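Local coordinates for peptidoglycan-recognition protein (Apis mellifera, PDB 5XZ3) that probably recognises bacterial peptidoglycan as an innate immune sensor of the honeybee, through a domain of the N-acetylmuramoyl-L-alanine amidase family, at residues S104-I108 and M120-A124. Sequence-based numbering, arbitrary orientation.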
ATOM      1  N   SER A 104      -1.330   0.858  -4.552  1.00 23.49           N
ATOM      2  CA  SER A 104      -1.411   1.638  -3.334  1.00 24.24           C
ATOM      3  C   SER A 104      -0.609   0.992  -2.217  1.00 24.77           C
ATOM      4  O   SER A 104      -0.490  -0.242  -2.148  1.00 26.10           O
ATOM      5  CB  SER A 104      -2.860   1.866  -2.913  1.00 24.61           C
ATOM      6  OG  SER A 104      -3.560   0.623  -2.757  1.00 25.31           O
ATOM      7  N   ILE A 105      -0.030   1.833  -1.359  1.00 24.12           N
ATOM      8  CA  ILE A 105       0.660   1.350  -0.168  1.00 23.67           C
ATOM      9  C   ILE A 105      -0.082   1.996   1.000  1.00 24.29           C
ATOM     10  O   ILE A 105      -0.087   3.228   1.136  1.00 23.79           O
ATOM     11  CB  ILE A 105       2.155   1.720  -0.152  1.00 23.90           C
ATOM     12  CG1 ILE A 105       2.881   1.113  -1.388  1.00 24.17           C
ATOM     13  CG2 ILE A 105       2.796   1.270   1.166  1.00 25.11           C
ATOM     14  CD1 ILE A 105       4.356   1.475  -1.549  1.00 24.32           C
ATOM     15  N   ALA A 106      -0.735   1.163   1.807  1.00 23.06           N
ATOM     16  CA  ALA A 106      -1.577   1.677   2.866  1.00 23.66           C
ATOM     17  C   ALA A 106      -0.914   1.418   4.206  1.00 23.90           C
ATOM     18  O   ALA A 106      -0.720   0.270   4.608  1.00 23.70           O
ATOM     19  CB  ALA A 106      -2.986   1.069   2.827  1.00 23.31           C
ATOM     20  N   PHE A 107      -0.593   2.506   4.900  1.00 23.48           N
ATOM     21  CA  PHE A 107      -0.060   2.451   6.256  1.00 24.07           C
ATOM     22  C   PHE A 107      -1.239   2.218   7.200  1.00 24.58           C
ATOM     23  O   PHE A 107      -2.201   2.981   7.189  1.00 25.41           O
ATOM     24  CB  PHE A 107       0.607   3.791   6.605  1.00 24.54           C
ATOM     25  CG  PHE A 107       1.967   3.990   5.986  1.00 25.03           C
ATOM     26  CD1 PHE A 107       2.118   4.181   4.600  1.00 24.69           C
ATOM     27  CD2 PHE A 107       3.106   4.041   6.801  1.00 25.06           C
ATOM     28  CE1 PHE A 107       3.387   4.386   4.046  1.00 24.17           C
ATOM     29  CE2 PHE A 107       4.366   4.238   6.252  1.00 25.10           C
ATOM     30  CZ  PHE A 107       4.505   4.415   4.874  1.00 24.95           C
ATOM     31  N   ILE A 108      -1.163   1.160   7.997  1.00 25.34           N
ATOM     32  CA  ILE A 108      -2.267   0.784   8.890  1.00 26.01           C
ATOM     33  C   ILE A 108      -2.265   1.743  10.085  1.00 26.38           C
ATOM     34  O   ILE A 108      -1.349   1.750  10.874  1.00 26.36           O
ATOM     35  CB  ILE A 108      -2.178  -0.704   9.317  1.00 26.57           C
ATOM     36  CG1 ILE A 108      -2.352  -1.619   8.083  1.00 26.38           C
ATOM     37  CG2 ILE A 108      -3.230  -1.045  10.380  1.00 26.57           C
ATOM     38  CD1 ILE A 108      -1.768  -3.008   8.269  1.00 27.28           C
ATOM     39  N   MET A 120       8.081   1.604   9.685  1.00 30.57           N
ATOM     40  CA  MET A 120       6.991   1.672   8.693  1.00 30.47           C
ATOM     41  C   MET A 120       7.412   2.399   7.404  1.00 29.74           C
ATOM     42  O   MET A 120       7.226   1.855   6.307  1.00 28.21           O
ATOM     43  CB  MET A 120       5.727   2.323   9.259  1.00 30.54           C
ATOM     44  CG  MET A 120       5.030   1.533  10.354  1.00 31.87           C
ATOM     45  SD  MET A 120       3.540   2.384  10.916  1.00 33.29           S
ATOM     46  CE  MET A 120       2.356   1.813   9.696  1.00 31.07           C
ATOM     47  N   LEU A 121       7.963   3.611   7.533  1.00 29.85           N
ATOM     48  CA  LEU A 121       8.455   4.361   6.369  1.00 30.54           C
ATOM     49  C   LEU A 121       9.517   3.603   5.588  1.00 31.04           C
ATOM     50  O   LEU A 121       9.476   3.559   4.351  1.00 30.40           O
ATOM     51  CB  LEU A 121       9.057   5.701   6.785  1.00 31.23           C
ATOM     52  CG  LEU A 121       8.175   6.928   6.915  1.00 32.41           C
ATOM     53  CD1 LEU A 121       9.099   7.995   7.481  1.00 33.17           C
ATOM     54  CD2 LEU A 121       7.578   7.339   5.568  1.00 30.70           C
ATOM     55  N   ASN A 122      10.457   3.001   6.311  1.00 31.80           N
ATOM     56  CA  ASN A 122      11.546   2.244   5.669  1.00 32.90           C
ATOM     57  C   ASN A 122      11.024   1.028   4.907  1.00 31.86           C
ATOM     58  O   ASN A 122      11.493   0.766   3.804  1.00 31.86           O
ATOM     59  CB  ASN A 122      12.623   1.842   6.684  1.00 35.49           C
ATOM     60  CG  ASN A 122      13.456   3.031   7.161  1.00 37.93           C
ATOM     61  OD1 ASN A 122      13.463   4.100   6.552  1.00 38.99           O
ATOM     62  ND2 ASN A 122      14.153   2.842   8.260  1.00 38.74           N
ATOM     63  N   ALA A 123      10.046   0.316   5.479  1.00 30.24           N
ATOM     64  CA  ALA A 123       9.344  -0.788   4.773  1.00 29.55           C
ATOM     65  C   ALA A 123       8.662  -0.342   3.473  1.00 28.31           C
ATOM     66  O   ALA A 123       8.840  -0.977   2.445  1.00 27.74           O
ATOM     67  CB  ALA A 123       8.328  -1.470   5.677  1.00 29.51           C
ATOM     68  N   ALA A 124       7.891   0.740   3.526  1.00 27.78           N
ATOM     69  CA  ALA A 124       7.205   1.260   2.324  1.00 27.02           C
ATOM     70  C   ALA A 124       8.205   1.722   1.280  1.00 27.03           C
ATOM     71  O   ALA A 124       8.013   1.467   0.090  1.00 26.66           O
ATOM     72  CB  ALA A 124       6.252   2.385   2.678  1.00 26.03           C
TER
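The carbonyl oxygen of M120 accepts the helical hydrogen bond from A124 N at 3.1 Å and also lies obliquely against the ring of F107, with CE2 3.7 Å from M120 O. No hydrogen bond joins strand to helix; the contact is made chiefly by apolar carbon atoms, with a few backbone atoms at the ring. F107 carries most of it. With CG anti to its carbonyl carbon (chi1 -77°), the ring extends toward the helix and lies against its turn from M120 to A124. Its CZ presses against A124 CB at 3.5 Å, while the ring edge is turned to L121 N, and L121 CD2 adds a looser touch at 4.3 Å from CZ. At the other end of the ring, M120 runs past F107 in the opposite sense: the bend at chi3 (85°) brings its methyl CE to 3.7 Å from F107 CD2 and beside the carbonyl oxygen of I108. Back along the strand, I105 CG2 packs on A124 CB at 3.9 Å. I76 of the adjacent strand touches I105, M120 and A124, and L159 of helix 157-163 meets both F107 and L121. Strand residues 104-107 and helix residues 120-124 run nearly antiparallel (167°), their axes approaching to 10.1 Å, the helix packing on the sheet within the beta-alpha-beta crossover from strand 102-107 to parallel strand 141-145 of the PGRP/amidase fold.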